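Local coordinates for N-acetylglucosamine-6-phosphate deacetylase (Thermotoga maritima, PDB 1O12), which probably removes the acetyl group from N-acetylglucosamine 6-phosphate, as a metal-dependent hydrolase of the NagA family that uses one divalent cation per subunit, at residues T94-L99 against G137-K142. Residues are numbered along the deposited sequence; the frame is centred on the assembly and turned at random.
Sequences TVSTSL and GAHSEK
His139 and Ser96 meet through a single ring nitrogen, and the pair illustrates how a backbone amide can help set the rotation of a second-shell histidine. The amide N of Ser96 donates to ND1 of His139 across 2.9 Å, with an N-H...N angle of 157° and the donor only 1° out of the imidazole plane. This in-plane amide, together with the NE2 bond to Glu127 at the far side of the ring, leaves the ring little freedom to turn. Ser96 OG lies 3.0 Å from the same ND1, brought there by a chi1 of -69° that keeps the hydroxyl beside its own backbone N. Next to this polar pair, Val95 packs obliquely against the ring, its CA 3.6 Å from His139 CE1.

One bridging water links backbone groups of both loops: it donates to Ser96 O at 2.8 Å and accepts from Ser140 N at 2.6 Å. The other ring nitrogen, NE2, is hydrogen-bonded to OE2 of Glu127, an iron ligand, and the His139 ring stands edge-to-face with that of His188, also an iron ligand. With ND1 accepting from an amide, the proton probably sits on NE2. The two loops follow strands 87-93 and 121-127, parallel neighbours in the TIM-barrel-like fold of the amidohydrolases, and the arrangement is consistent with a second-shell histidine that helps orient a metal-binding glutamate at the active site.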
# COMPACT_ATOMS: atom_id res chain seq x y z
N THR A 94 1.59 19.21 22.12
CA THR A 94 1.87 20.60 21.81
C THR A 94 1.94 20.80 20.30
O THR A 94 1.81 19.85 19.53
CB THR A 94 3.22 21.01 22.38
OG1 THR A 94 4.24 20.15 21.82
CG2 THR A 94 3.23 20.85 23.90
N VAL A 95 2.13 22.04 19.89
CA VAL A 95 2.33 22.35 18.48
C VAL A 95 3.68 23.08 18.47
O VAL A 95 4.27 23.28 19.52
CB VAL A 95 1.21 23.24 17.92
CG1 VAL A 95 -0.06 22.44 17.80
CG2 VAL A 95 0.99 24.45 18.81
N SER A 96 4.20 23.45 17.30
CA SER A 96 5.47 24.18 17.25
C SER A 96 5.34 25.46 18.08
O SER A 96 4.33 26.19 18.01
CB SER A 96 5.85 24.52 15.82
OG SER A 96 6.18 23.35 15.11
N THR A 97 6.36 25.73 18.88
CA THR A 97 6.33 26.90 19.74
C THR A 97 7.72 27.27 20.25
O THR A 97 8.73 26.75 19.78
CB THR A 97 5.34 26.62 20.92
OG1 THR A 97 4.99 27.87 21.55
CG2 THR A 97 5.96 25.63 21.95
N SER A 98 7.77 28.18 21.22
CA SER A 98 9.06 28.62 21.77
C SER A 98 9.64 27.68 22.82
O SER A 98 8.91 26.96 23.49
CB SER A 98 8.92 30.03 22.38
OG SER A 98 7.83 30.12 23.29
N LEU A 99 10.96 27.67 22.96
CA LEU A 99 11.60 26.84 23.98
C LEU A 99 11.00 27.26 25.32
O LEU A 99 10.92 26.47 26.26
CB LEU A 99 13.12 27.07 24.01
CG LEU A 99 14.03 25.84 24.24
CD1 LEU A 99 15.45 26.30 24.60
CD2 LEU A 99 13.50 24.98 25.35
N GLY A 137 2.01 22.33 7.70
CA GLY A 137 0.58 22.27 7.90
C GLY A 137 0.02 22.61 9.27
O GLY A 137 0.04 21.79 10.19
N ALA A 138 -0.49 23.82 9.42
CA ALA A 138 -1.08 24.21 10.70
C ALA A 138 -0.05 24.55 11.78
O ALA A 138 -0.43 25.01 12.86
CB ALA A 138 -2.03 23.13 11.20
N HIS A 139 1.23 24.31 11.53
CA HIS A 139 2.23 24.66 12.53
C HIS A 139 2.73 26.06 12.19
O HIS A 139 2.84 26.42 11.01
CB HIS A 139 3.40 23.65 12.54
CG HIS A 139 3.15 22.43 13.37
ND1 HIS A 139 3.40 22.38 14.73
CD2 HIS A 139 2.66 21.21 13.04
CE1 HIS A 139 3.08 21.19 15.19
NE2 HIS A 139 2.63 20.46 14.19
N SER A 140 3.01 26.87 13.21
CA SER A 140 3.52 28.22 12.97
C SER A 140 4.94 28.14 12.41
O SER A 140 5.87 27.67 13.09
CB SER A 140 3.51 29.03 14.26
OG SER A 140 3.51 30.40 13.95
N GLU A 141 5.12 28.59 11.18
CA GLU A 141 6.42 28.52 10.53
C GLU A 141 7.51 29.21 11.32
O GLU A 141 8.68 28.78 11.30
CB GLU A 141 6.36 29.09 9.11
CG GLU A 141 7.60 28.80 8.26
CD GLU A 141 7.35 29.00 6.77
OE1 GLU A 141 6.26 28.63 6.29
OE2 GLU A 141 8.26 29.51 6.07
N LYS A 142 7.14 30.27 12.03
CA LYS A 142 8.14 31.01 12.80
C LYS A 142 8.83 30.21 13.91
O LYS A 142 10.01 30.44 14.17
CB LYS A 142 7.53 32.31 13.37
CG LYS A 142 6.26 32.16 14.20
CD LYS A 142 5.88 33.50 14.86
CE LYS A 142 4.54 33.42 15.60
NZ LYS A 142 3.35 33.29 14.68
O HOH W 1 2.77 26.21 15.67